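Local coordinates for protein ABC sugar (Ribose) transporter, periplasmic substrate-binding subunit (Rhodobacter sphaeroides, PDB 3L49) that probably binds a sugar in the periplasm as the substrate-binding subunit of an ABC transporter, at residues N106-G111 / Y144-Y149; A112-Q117 / A276-K281; V128-G133 / A194-W199; Y221-S226 / A242-Q247. All coordinates share one frame; numbering follows the deposited sequence.

Contact 1: residues N106-G111 / Y144-Y149; sequences NNYSIG and YDQMKY
The backbone carbonyl of Tyr108, in the first turn of helix 107-122, takes a side-chain hydrogen bond from Gln146 of helix 138-152. Gln146 NE2 lies 2.6 Å from Tyr108 O with an N-H...O angle of 171°, and the oxygen falls almost in the plane of the amide, so the donor is well aimed. The glutamine reaches this point because its chain folds back at chi2 (-72°), which turns the amide toward the neighbouring helix. The same NE2 passes 3.8 Å from Tyr108 CB, at the edge of the phenol ring.

One turn further on, the methylene of Gln146 presses on bare backbone: CB is 3.6 Å from Gly111 C. A side chain at Gly111 would point toward the glutamine and collide with its CB, and the missing carbon lets the CA atoms of the two residues come within 5.2 Å. At the start of helix 107-122, Asn106 is the N-cap, its OD1 accepting from Ser109 N at 3.3 Å and, weakly, from Tyr108 N. Asn107 turns its OD1 to Arg143, a residue of helix 138-152 just before Tyr144. A glycine at the crossing, with the axes of the two short segments 8.3 Å apart and crossing at -43°, is a familiar means of close helix packing, used here between two helices on one face of the sheet in a periplasmic binding protein fold.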
loop_
_atom_site.group_PDB
_atom_site.type_symbol
_atom_site.label_atom_id
_atom_site.label_comp_id
_atom_site.label_asym_id
_atom_site.label_seq_id
_atom_site.Cartn_x
_atom_site.Cartn_y
_atom_site.Cartn_z
ATOM N N ASN A 106 -5.355 6.337 6.832
ATOM C CA ASN A 106 -6.520 5.691 7.417
ATOM C C ASN A 106 -7.062 4.669 6.438
ATOM O O ASN A 106 -7.927 4.962 5.613
ATOM C CB ASN A 106 -7.595 6.704 7.811
ATOM C CG ASN A 106 -8.697 6.088 8.669
ATOM O OD1 ASN A 106 -8.832 4.866 8.757
ATOM N ND2 ASN A 106 -9.494 6.942 9.306
ATOM N N ASN A 107 -6.559 3.452 6.566
ATOM C CA ASN A 107 -6.844 2.399 5.598
ATOM C C ASN A 107 -8.214 1.790 5.786
ATOM O O ASN A 107 -8.738 1.129 4.886
ATOM C CB ASN A 107 -5.727 1.358 5.612
ATOM C CG ASN A 107 -4.482 1.878 4.941
ATOM O OD1 ASN A 107 -4.452 2.017 3.721
ATOM N ND2 ASN A 107 -3.460 2.218 5.731
ATOM N N TYR A 108 -8.786 2.071 6.957
ATOM C CA TYR A 108 -10.138 1.674 7.334
ATOM C C TYR A 108 -11.183 2.480 6.569
ATOM O O TYR A 108 -12.121 1.908 6.024
ATOM C CB TYR A 108 -10.333 1.880 8.836
ATOM C CG TYR A 108 -9.377 1.099 9.710
ATOM C CD1 TYR A 108 -8.163 1.653 10.126
ATOM C CD2 TYR A 108 -9.690 -0.189 10.129
ATOM C CE1 TYR A 108 -7.290 0.939 10.930
ATOM C CE2 TYR A 108 -8.825 -0.905 10.924
ATOM C CZ TYR A 108 -7.633 -0.341 11.327
ATOM O OH TYR A 108 -6.783 -1.070 12.136
ATOM N N SER A 109 -11.013 3.804 6.547
ATOM C CA SER A 109 -11.861 4.713 5.768
ATOM C C SER A 109 -11.629 4.474 4.284
ATOM O O SER A 109 -12.580 4.273 3.527
ATOM C CB SER A 109 -11.545 6.186 6.088
ATOM O OG SER A 109 -11.781 6.506 7.445
ATOM N N ILE A 110 -10.354 4.509 3.887
ATOM C CA ILE A 110 -9.925 4.234 2.516
ATOM C C ILE A 110 -10.556 2.950 1.986
ATOM O O ILE A 110 -11.187 2.970 0.930
ATOM C CB ILE A 110 -8.378 4.176 2.423
ATOM C CG1 ILE A 110 -7.795 5.590 2.366
ATOM C CG2 ILE A 110 -7.892 3.359 1.223
ATOM C CD1 ILE A 110 -6.313 5.647 2.726
ATOM N N GLY A 111 -10.427 1.859 2.746
ATOM C CA GLY A 111 -10.901 0.558 2.306
ATOM C C GLY A 111 -12.396 0.569 2.108
ATOM O O GLY A 111 -12.899 0.028 1.123
ATOM N N TYR A 144 -8.641 -5.060 2.149
ATOM C CA TYR A 144 -9.450 -6.204 1.738
ATOM C C TYR A 144 -10.618 -6.465 2.683
ATOM O O TYR A 144 -11.737 -6.701 2.221
ATOM C CB TYR A 144 -8.589 -7.460 1.595
ATOM C CG TYR A 144 -9.372 -8.686 1.191
ATOM C CD1 TYR A 144 -9.695 -8.916 -0.150
ATOM C CD2 TYR A 144 -9.801 -9.613 2.148
ATOM C CE1 TYR A 144 -10.424 -10.040 -0.528
ATOM C CE2 TYR A 144 -10.523 -10.739 1.783
ATOM C CZ TYR A 144 -10.831 -10.939 0.447
ATOM O OH TYR A 144 -11.543 -12.042 0.083
ATOM N N ASP A 145 -10.353 -6.438 3.993
ATOM C CA ASP A 145 -11.392 -6.690 5.005
ATOM C C ASP A 145 -12.577 -5.725 4.912
ATOM O O ASP A 145 -13.736 -6.147 5.020
ATOM C CB ASP A 145 -10.813 -6.643 6.422
ATOM C CG ASP A 145 -10.045 -7.910 6.794
ATOM O OD1 ASP A 145 -9.279 -7.868 7.782
ATOM O OD2 ASP A 145 -10.200 -8.945 6.114
ATOM N N GLN A 146 -12.271 -4.443 4.703
ATOM C CA GLN A 146 -13.288 -3.394 4.608
ATOM C C GLN A 146 -14.141 -3.558 3.372
ATOM O O GLN A 146 -15.347 -3.347 3.428
ATOM C CB GLN A 146 -12.651 -1.997 4.623
ATOM C CG GLN A 146 -11.888 -1.649 5.916
ATOM C CD GLN A 146 -12.815 -1.398 7.106
ATOM O OE1 GLN A 146 -13.233 -2.326 7.794
ATOM N NE2 GLN A 146 -13.125 -0.142 7.350
ATOM N N MET A 147 -13.507 -3.944 2.267
ATOM C CA MET A 147 -14.201 -4.223 1.012
ATOM C C MET A 147 -15.207 -5.349 1.222
ATOM O O MET A 147 -16.382 -5.222 0.867
ATOM C CB MET A 147 -13.182 -4.565 -0.105
ATOM C CG MET A 147 -13.766 -4.791 -1.532
ATOM S SD MET A 147 -14.184 -6.524 -1.934
ATOM C CE MET A 147 -12.848 -7.379 -1.137
ATOM N N LYS A 148 -14.739 -6.430 1.833
ATOM C CA LYS A 148 -15.549 -7.617 1.992
ATOM C C LYS A 148 -16.702 -7.369 2.966
ATOM O O LYS A 148 -17.826 -7.821 2.725
ATOM C CB LYS A 148 -14.679 -8.811 2.402
ATOM C CG LYS A 148 -15.421 -10.142 2.332
ATOM C CD LYS A 148 -14.763 -11.121 1.379
ATOM C CE LYS A 148 -13.921 -12.138 2.111
ATOM N NZ LYS A 148 -14.709 -13.154 2.866
ATOM N N TYR A 149 -16.424 -6.619 4.033
ATOM C CA TYR A 149 -17.453 -6.241 5.011
ATOM C C TYR A 149 -18.581 -5.402 4.380
ATOM O O TYR A 149 -19.761 -5.694 4.577
ATOM C CB TYR A 149 -16.828 -5.521 6.222
ATOM C CG TYR A 149 -17.833 -5.195 7.309
ATOM C CD1 TYR A 149 -18.148 -3.870 7.622
ATOM C CD2 TYR A 149 -18.499 -6.212 8.001
ATOM C CE1 TYR A 149 -19.083 -3.563 8.618
ATOM C CE2 TYR A 149 -19.438 -5.915 8.990
ATOM C CZ TYR A 149 -19.721 -4.591 9.296
ATOM O OH TYR A 149 -20.656 -4.300 10.262
#

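Contact 2: residues A112-Q117 / A276-K281; sequences AELALQ and AVLITK
Leu278 is the first residue of segment 276-281 to meet segment 112-117, and it does most of the packing. Its two methyls part company: CD1 rests 3.8 Å from Leu114 CD1, the two leucine side chains crossing at about a right angle, while CD2 turns to Gln117 and lies 3.5 Å from Gln117 OE1. CD2 also comes within 4.1 Å of Glu113 O, which brings the helix backbone itself into the contact. With CG of Leu278 opposite its own backbone N (chi1 -171°), the fork of the leucine is carried up between the two helix residues.

Two positions on, Thr280 points to the same side. It offers its methyl, CG2, which packs 3.6 Å from Gln117 CD against the flat amide, whereas OG1 is taken up by the backbone N of Asn283. Gln117 therefore lies across both strand residues, bent at chi2 (62°), with CB and CG over the leucine methyl and the amide by the threonine; its NE2 is held by Asp121, one helical turn along. Shortening Gln117 to an alanine would remove the amide, which would probably leave Thr280 CG2 uncovered, thin the packing on Leu278 CD2 and deprive Asp121 of that donor.

The helix and strand segments run 20° from parallel, with axes 9.6 Å apart. Strand 271-280 pairs through Val277 and Ile279 with strand 240-245, Leu114 extends over Tyr221 of strand 219-222, and Ala115 on another side of the helix packs on Met147 of helix 138-152.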
loop_
_atom_site.group_PDB
_atom_site.type_symbol
_atom_site.label_atom_id
_atom_site.label_comp_id
_atom_site.label_asym_id
_atom_site.label_seq_id
_atom_site.Cartn_x
_atom_site.Cartn_y
_atom_site.Cartn_z
ATOM N N ALA A 112 -13.100 1.214 3.038
ATOM C CA ALA A 112 -14.551 1.289 2.996
ATOM C C ALA A 112 -15.046 2.171 1.856
ATOM O O ALA A 112 -15.841 1.713 1.035
ATOM C CB ALA A 112 -15.104 1.767 4.343
ATOM N N GLU A 113 -14.555 3.412 1.794
ATOM C CA GLU A 113 -14.992 4.383 0.782
ATOM C C GLU A 113 -14.769 3.928 -0.653
ATOM O O GLU A 113 -15.643 4.119 -1.499
ATOM C CB GLU A 113 -14.341 5.747 0.995
ATOM C CG GLU A 113 -14.961 6.532 2.141
ATOM C CD GLU A 113 -14.170 7.773 2.509
ATOM O OE1 GLU A 113 -13.811 8.556 1.598
ATOM O OE2 GLU A 113 -13.915 7.964 3.717
ATOM N N LEU A 114 -13.612 3.323 -0.914
ATOM C CA LEU A 114 -13.321 2.774 -2.237
ATOM C C LEU A 114 -14.342 1.680 -2.591
ATOM O O LEU A 114 -14.948 1.709 -3.669
ATOM C CB LEU A 114 -11.881 2.240 -2.301
ATOM C CG LEU A 114 -11.377 1.780 -3.678
ATOM C CD1 LEU A 114 -11.077 2.958 -4.572
ATOM C CD2 LEU A 114 -10.160 0.894 -3.550
ATOM N N ALA A 115 -14.557 0.753 -1.660
ATOM C CA ALA A 115 -15.561 -0.310 -1.829
ATOM C C ALA A 115 -16.962 0.256 -2.048
ATOM O O ALA A 115 -17.702 -0.223 -2.912
ATOM C CB ALA A 115 -15.552 -1.246 -0.645
ATOM N N LEU A 116 -17.301 1.290 -1.278
ATOM C CA LEU A 116 -18.598 1.953 -1.379
ATOM C C LEU A 116 -18.777 2.632 -2.729
ATOM O O LEU A 116 -19.858 2.560 -3.326
ATOM C CB LEU A 116 -18.791 2.958 -0.241
ATOM C CG LEU A 116 -19.128 2.379 1.133
ATOM C CD1 LEU A 116 -18.741 3.365 2.214
ATOM C CD2 LEU A 116 -20.606 2.003 1.218
ATOM N N GLN A 117 -17.711 3.274 -3.211
ATOM C CA GLN A 117 -17.702 3.881 -4.542
ATOM C C GLN A 117 -17.957 2.855 -5.648
ATOM O O GLN A 117 -18.718 3.105 -6.583
ATOM C CB GLN A 117 -16.374 4.586 -4.801
ATOM C CG GLN A 117 -16.393 5.407 -6.061
ATOM C CD GLN A 117 -17.430 6.499 -5.979
ATOM O OE1 GLN A 117 -17.411 7.309 -5.051
ATOM N NE2 GLN A 117 -18.360 6.517 -6.934
ATOM N N ALA A 276 -5.767 11.224 2.981
ATOM C CA ALA A 276 -5.924 10.654 1.659
ATOM C C ALA A 276 -7.281 11.063 1.115
ATOM O O ALA A 276 -8.211 11.306 1.881
ATOM C CB ALA A 276 -5.808 9.160 1.715
ATOM N N VAL A 277 -7.393 11.164 -0.204
ATOM C CA VAL A 277 -8.662 11.522 -0.843
ATOM C C VAL A 277 -9.090 10.367 -1.740
ATOM O O VAL A 277 -8.244 9.619 -2.221
ATOM C CB VAL A 277 -8.548 12.800 -1.723
ATOM C CG1 VAL A 277 -9.896 13.522 -1.807
ATOM C CG2 VAL A 277 -7.481 13.749 -1.195
ATOM N N LEU A 278 -10.398 10.226 -1.950
ATOM C CA LEU A 278 -10.932 9.402 -3.027
ATOM C C LEU A 278 -11.091 10.262 -4.283
ATOM O O LEU A 278 -11.647 11.357 -4.230
ATOM C CB LEU A 278 -12.271 8.776 -2.628
ATOM C CG LEU A 278 -12.844 7.716 -3.569
ATOM C CD1 LEU A 278 -12.120 6.404 -3.385
ATOM C CD2 LEU A 278 -14.333 7.530 -3.319
ATOM N N ILE A 279 -10.572 9.766 -5.404
ATOM C CA ILE A 279 -10.650 10.460 -6.688
ATOM C C ILE A 279 -11.427 9.581 -7.664
ATOM O O ILE A 279 -11.007 8.470 -7.969
ATOM C CB ILE A 279 -9.246 10.743 -7.262
ATOM C CG1 ILE A 279 -8.416 11.587 -6.294
ATOM C CG2 ILE A 279 -9.348 11.417 -8.619
ATOM C CD1 ILE A 279 -6.978 11.818 -6.760
ATOM N N THR A 280 -12.568 10.070 -8.142
ATOM C CA THR A 280 -13.402 9.300 -9.067
ATOM C C THR A 280 -13.439 9.996 -10.422
ATOM O O THR A 280 -12.842 11.062 -10.590
ATOM C CB THR A 280 -14.839 9.101 -8.539
ATOM O OG1 THR A 280 -15.580 10.316 -8.694
ATOM C CG2 THR A 280 -14.838 8.694 -7.077
ATOM N N LYS A 281 -14.142 9.389 -11.378
ATOM C CA LYS A 281 -14.216 9.897 -12.751
ATOM C C LYS A 281 -14.826 11.292 -12.867
ATOM O O LYS A 281 -14.285 12.139 -13.580
ATOM C CB LYS A 281 -14.971 8.927 -13.662
ATOM C CG LYS A 281 -14.261 7.617 -13.902
ATOM C CD LYS A 281 -14.544 7.099 -15.302
ATOM C CE LYS A 281 -13.540 7.645 -16.297
ATOM N NZ LYS A 281 -12.142 7.156 -16.033
#

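Contact 3: residues V128-G133 / A194-W199; sequences VLVFNG and AIWACW
Three backbone hydrogen bonds, each 2.9 Å long, join these parallel strands: Leu129 N to Ala194 O, Trp196 N to Leu129 O and Phe131 N to Trp196 O. The last is nearly straight, at 177°. Ile195 CA adds a CA-H...O contact, 3.2 Å from Leu129 O.

Outward from this ladder, side chains sort onto two faces. On one, Val128 CG2 touches Ala194 CB, and Val130 lies alongside Trp196, its CG1 3.6 Å from Trp196 CE3; the indole, with CG opposite its backbone N (chi1 -178°), continues beneath Leu114 and Met118 of helix 107-122 and Tyr144 and Met147 of helix 138-152. On the other, Ile195 runs beside Leu129, while its CG2 meets the edge of the Phe131 ring, 3.8 Å from Phe131 CE1. Were Ile195 cut back to an alanine, a gap would probably open beside Leu129 CB and the Phe131 ring, and its contact with Val179 of helix 171-185 would go.

Cys198 forms a disulfide with Cys140 and lies near the unidentified ligand. Between the paired strands polar bonding is all backbone and apolar side chains fill both faces, implying a buried apolar sheet, its strand end covalently linked to helix 138-152.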
loop_
_atom_site.group_PDB
_atom_site.type_symbol
_atom_site.label_atom_id
_atom_site.label_comp_id
_atom_site.label_asym_id
_atom_site.label_seq_id
_atom_site.Cartn_x
_atom_site.Cartn_y
_atom_site.Cartn_z
ATOM N N VAL A 128 -17.494 -8.936 -9.095
ATOM C CA VAL A 128 -16.262 -8.207 -8.837
ATOM C C VAL A 128 -15.071 -9.149 -8.877
ATOM O O VAL A 128 -14.976 -10.085 -8.075
ATOM C CB VAL A 128 -16.299 -7.466 -7.456
ATOM C CG1 VAL A 128 -14.937 -6.858 -7.103
ATOM C CG2 VAL A 128 -17.357 -6.382 -7.442
ATOM N N LEU A 129 -14.164 -8.882 -9.813
ATOM C CA LEU A 129 -12.879 -9.562 -9.876
ATOM C C LEU A 129 -11.905 -8.944 -8.873
ATOM O O LEU A 129 -11.671 -7.738 -8.899
ATOM C CB LEU A 129 -12.315 -9.466 -11.291
ATOM C CG LEU A 129 -11.098 -10.338 -11.597
ATOM C CD1 LEU A 129 -11.410 -11.814 -11.339
ATOM C CD2 LEU A 129 -10.618 -10.106 -13.027
ATOM N N VAL A 130 -11.331 -9.775 -8.004
ATOM C CA VAL A 130 -10.494 -9.298 -6.895
ATOM C C VAL A 130 -9.072 -9.846 -6.954
ATOM O O VAL A 130 -8.867 -11.054 -7.006
ATOM C CB VAL A 130 -11.126 -9.641 -5.491
ATOM C CG1 VAL A 130 -10.141 -9.390 -4.344
ATOM C CG2 VAL A 130 -12.381 -8.846 -5.256
ATOM N N PHE A 131 -8.099 -8.941 -6.930
ATOM C CA PHE A 131 -6.704 -9.310 -6.771
ATOM C C PHE A 131 -6.320 -9.228 -5.297
ATOM O O PHE A 131 -6.385 -8.154 -4.695
ATOM C CB PHE A 131 -5.818 -8.385 -7.600
ATOM C CG PHE A 131 -5.829 -8.689 -9.067
ATOM C CD1 PHE A 131 -6.892 -8.283 -9.872
ATOM C CD2 PHE A 131 -4.770 -9.376 -9.649
ATOM C CE1 PHE A 131 -6.902 -8.562 -11.228
ATOM C CE2 PHE A 131 -4.768 -9.659 -11.003
ATOM C CZ PHE A 131 -5.835 -9.249 -11.797
ATOM N N ASN A 132 -5.922 -10.363 -4.725
ATOM C CA ASN A 132 -5.611 -10.451 -3.296
ATOM C C ASN A 132 -4.318 -11.226 -3.013
ATOM O O ASN A 132 -4.319 -12.246 -2.321
ATOM C CB ASN A 132 -6.805 -11.062 -2.539
ATOM C CG ASN A 132 -6.691 -10.913 -1.030
ATOM O OD1 ASN A 132 -6.022 -10.005 -0.520
ATOM N ND2 ASN A 132 -7.339 -11.815 -0.307
ATOM N N GLY A 133 -3.211 -10.728 -3.547
ATOM C CA GLY A 133 -1.937 -11.422 -3.448
ATOM C C GLY A 133 -0.998 -10.863 -2.400
ATOM O O GLY A 133 0.160 -11.293 -2.304
ATOM N N ALA A 194 -16.636 -5.049 -12.193
ATOM C CA ALA A 194 -15.650 -4.281 -11.437
ATOM C C ALA A 194 -14.394 -5.093 -11.194
ATOM O O ALA A 194 -14.439 -6.322 -11.160
ATOM C CB ALA A 194 -16.239 -3.816 -10.108
ATOM N N ILE A 195 -13.266 -4.402 -11.036
ATOM C CA ILE A 195 -12.014 -5.048 -10.653
ATOM C C ILE A 195 -11.375 -4.266 -9.504
ATOM O O ILE A 195 -11.257 -3.038 -9.563
ATOM C CB ILE A 195 -11.015 -5.215 -11.850
ATOM C CG1 ILE A 195 -11.686 -5.884 -13.054
ATOM C CG2 ILE A 195 -9.792 -6.029 -11.439
ATOM C CD1 ILE A 195 -10.756 -6.154 -14.256
ATOM N N TRP A 196 -10.974 -4.994 -8.466
ATOM C CA TRP A 196 -10.422 -4.415 -7.247
ATOM C C TRP A 196 -8.996 -4.926 -6.960
ATOM O O TRP A 196 -8.687 -6.103 -7.180
ATOM C CB TRP A 196 -11.359 -4.746 -6.061
ATOM C CG TRP A 196 -10.918 -4.163 -4.749
ATOM C CD1 TRP A 196 -11.267 -2.950 -4.237
ATOM C CD2 TRP A 196 -10.022 -4.756 -3.797
ATOM N NE1 TRP A 196 -10.649 -2.747 -3.030
ATOM C CE2 TRP A 196 -9.878 -3.839 -2.734
ATOM C CE3 TRP A 196 -9.326 -5.969 -3.741
ATOM C CZ2 TRP A 196 -9.069 -4.099 -1.623
ATOM C CZ3 TRP A 196 -8.513 -6.224 -2.637
ATOM C CH2 TRP A 196 -8.393 -5.292 -1.597
ATOM N N ALA A 197 -8.144 -4.035 -6.448
ATOM C CA ALA A 197 -6.879 -4.420 -5.795
ATOM C C ALA A 197 -6.570 -3.491 -4.619
ATOM O O ALA A 197 -7.095 -2.378 -4.547
ATOM C CB ALA A 197 -5.727 -4.441 -6.779
ATOM N N CYS A 198 -5.709 -3.944 -3.705
ATOM C CA CYS A 198 -5.360 -3.154 -2.519
ATOM C C CYS A 198 -4.326 -2.079 -2.856
ATOM O O CYS A 198 -3.945 -1.274 -2.000
ATOM C CB CYS A 198 -4.870 -4.046 -1.366
ATOM S SG CYS A 198 -3.232 -4.808 -1.621
ATOM N N TRP A 199 -3.888 -2.067 -4.111
ATOM C CA TRP A 199 -2.956 -1.056 -4.603
ATOM C C TRP A 199 -3.092 -0.804 -6.105
ATOM O O TRP A 199 -3.669 -1.613 -6.829
ATOM C CB TRP A 199 -1.503 -1.354 -4.177
ATOM C CG TRP A 199 -0.883 -2.600 -4.758
ATOM C CD1 TRP A 199 -1.413 -3.856 -4.783
ATOM C CD2 TRP A 199 0.407 -2.702 -5.365
ATOM N NE1 TRP A 199 -0.548 -4.725 -5.389
ATOM C CE2 TRP A 199 0.583 -4.047 -5.750
ATOM C CE3 TRP A 199 1.430 -1.786 -5.623
ATOM C CZ2 TRP A 199 1.739 -4.498 -6.386
ATOM C CZ3 TRP A 199 2.585 -2.237 -6.252
ATOM C CH2 TRP A 199 2.722 -3.576 -6.636
#

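Contact 4: residues Y221-S226 / A242-Q247; sequences YGVDGS and AVAAQQ
Ala244 N donates to Gly222 O at 3.2 Å, in the carbonyl plane, whereas the bond from Gly222 N to Ala242 O, at 3.3 Å, is weak; together they set a parallel register. Past the corner at Val223 the pairing continues, with Asp224 N to Ala244 O at 2.8 Å and Gln246 N to Asp224 O at 2.9 Å, the last donor standing well above the carbonyl plane.

Apolar packing follows the strands. Ala242 CB sits at the edge of the Tyr221 ring, 3.6 Å from Tyr221 CD2, while the phenol oxygen bonds to Asp121. Val223 CG2 meets Ala244 CB at 4.0 Å, and both side chains face Ile110 of helix 107-122. From the other face, Val243 CG2 packs 3.6 Å from Gly225 N. Gly225 has positive phi, where a side chain would strike its own backbone and Ala245 CB.

Polar side chains gather at the strand ends. Asp224 OD1 and Gln246 NE2 are 2.6 Å apart, with carboxylate and amide planes 24° from each other. Gln246 is extended beyond CG; OE1 accepts from Ser105 and NE2 donates to the unidentified ligand, which may come from the crystallisation liquor and also lies close to Asp224. An acid and an amide thus sit close together at the C-terminal ends of the two strands of a beta-alpha-beta unit, consistent with the sugar binding probable for this family.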
loop_
_atom_site.group_PDB
_atom_site.type_symbol
_atom_site.label_atom_id
_atom_site.label_comp_id
_atom_site.label_asym_id
_atom_site.label_seq_id
_atom_site.Cartn_x
_atom_site.Cartn_y
_atom_site.Cartn_z
ATOM N N TYR A 221 -10.640 -0.321 -9.685
ATOM C CA TYR A 221 -10.518 0.419 -8.432
ATOM C C TYR A 221 -9.279 -0.006 -7.680
ATOM O O TYR A 221 -9.036 -1.198 -7.501
ATOM C CB TYR A 221 -11.758 0.196 -7.552
ATOM C CG TYR A 221 -13.037 0.623 -8.229
ATOM C CD1 TYR A 221 -13.723 -0.253 -9.065
ATOM C CD2 TYR A 221 -13.529 1.918 -8.078
ATOM C CE1 TYR A 221 -14.867 0.139 -9.725
ATOM C CE2 TYR A 221 -14.680 2.322 -8.733
ATOM C CZ TYR A 221 -15.345 1.418 -9.547
ATOM O OH TYR A 221 -16.482 1.781 -10.201
ATOM N N GLY A 222 -8.506 0.970 -7.216
ATOM C CA GLY A 222 -7.291 0.675 -6.461
ATOM C C GLY A 222 -6.912 1.801 -5.533
ATOM O O GLY A 222 -7.655 2.768 -5.386
ATOM N N VAL A 223 -5.737 1.673 -4.923
ATOM C CA VAL A 223 -5.286 2.572 -3.865
ATOM C C VAL A 223 -3.850 2.983 -4.141
ATOM O O VAL A 223 -3.050 2.135 -4.506
ATOM C CB VAL A 223 -5.318 1.858 -2.486
ATOM C CG1 VAL A 223 -4.581 2.677 -1.417
ATOM C CG2 VAL A 223 -6.749 1.538 -2.039
ATOM N N ASP A 224 -3.562 4.283 -4.014
ATOM C CA ASP A 224 -2.207 4.876 -3.847
ATOM C C ASP A 224 -2.127 6.258 -4.443
ATOM O O ASP A 224 -1.653 7.184 -3.796
ATOM C CB ASP A 224 -1.051 4.033 -4.407
ATOM C CG ASP A 224 -0.526 3.023 -3.406
ATOM O OD1 ASP A 224 -1.050 2.991 -2.274
ATOM O OD2 ASP A 224 0.388 2.251 -3.762
ATOM N N GLY A 225 -2.585 6.388 -5.681
ATOM C CA GLY A 225 -2.489 7.648 -6.396
ATOM C C GLY A 225 -1.238 7.756 -7.252
ATOM O O GLY A 225 -0.691 8.852 -7.417
ATOM N N SER A 226 -0.787 6.623 -7.793
ATOM C CA SER A 226 0.333 6.591 -8.745
ATOM C C SER A 226 -0.067 7.365 -10.001
ATOM O O SER A 226 -1.167 7.148 -10.524
ATOM C CB SER A 226 0.723 5.147 -9.096
ATOM O OG SER A 226 -0.177 4.570 -10.030
ATOM N N ALA A 242 -11.898 4.605 -9.865
ATOM C CA ALA A 242 -11.570 5.428 -8.693
ATOM C C ALA A 242 -10.255 5.020 -8.053
ATOM O O ALA A 242 -9.825 3.875 -8.161
ATOM C CB ALA A 242 -12.699 5.397 -7.635
ATOM N N VAL A 243 -9.628 5.970 -7.371
ATOM C CA VAL A 243 -8.371 5.726 -6.679
ATOM C C VAL A 243 -8.343 6.460 -5.339
ATOM O O VAL A 243 -8.764 7.611 -5.240
ATOM C CB VAL A 243 -7.138 6.068 -7.581
ATOM C CG1 VAL A 243 -7.095 7.552 -7.973
ATOM C CG2 VAL A 243 -5.848 5.646 -6.925
ATOM N N ALA A 244 -7.881 5.771 -4.302
ATOM C CA ALA A 244 -7.606 6.403 -3.020
ATOM C C ALA A 244 -6.194 6.986 -3.046
ATOM O O ALA A 244 -5.211 6.263 -2.885
ATOM C CB ALA A 244 -7.762 5.403 -1.891
ATOM N N ALA A 245 -6.097 8.295 -3.263
ATOM C CA ALA A 245 -4.799 8.945 -3.408
ATOM C C ALA A 245 -4.156 9.306 -2.074
ATOM O O ALA A 245 -4.654 10.175 -1.358
ATOM C CB ALA A 245 -4.920 10.163 -4.273
ATOM N N GLN A 246 -3.031 8.654 -1.771
ATOM C CA GLN A 246 -2.305 8.839 -0.517
ATOM C C GLN A 246 -1.179 9.860 -0.636
ATOM O O GLN A 246 -0.857 10.314 -1.725
ATOM C CB GLN A 246 -1.686 7.516 -0.078
ATOM C CG GLN A 246 -2.656 6.394 0.229
ATOM C CD GLN A 246 -1.923 5.192 0.758
ATOM O OE1 GLN A 246 -1.754 5.036 1.966
ATOM N NE2 GLN A 246 -1.425 4.359 -0.148
ATOM N N GLN A 247 -0.555 10.195 0.494
ATOM C CA GLN A 247 0.612 11.080 0.496
ATOM C C GLN A 247 1.870 10.407 1.073
ATOM O O GLN A 247 2.229 10.679 2.229
ATOM C CB GLN A 247 0.298 12.361 1.273
ATOM C CG GLN A 247 -0.856 13.182 0.715
ATOM C CD GLN A 247 -1.499 14.074 1.759
ATOM O OE1 GLN A 247 -0.856 14.492 2.723
ATOM N NE2 GLN A 247 -2.775 14.381 1.565
#

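How the contacts relate
All four contacts belong to one lobe and adjoin one another. Contacts 1 and 2 share helix 107-122, their centres about 11 Å apart: one meets helix 138-152, the other strand 271-280. Contacts 3 and 4 are neighbouring strand pairs of the same sheet, centres about 13 Å apart, connected where strand 194-197 pairs with strand 219-222; strand 240-245 pairs with strand 271-280, bringing the centre of contact 2 within about 8 Å of that of contact 4. Along the chain, contact 1 crosses contacts 2 and 3, whereas contacts 3 and 4 both fall between the segments of contact 2. Strand 271-280 thus sits between strands 101-105 and 240-245, while contacts 3 and 4 end by the unidentified ligand.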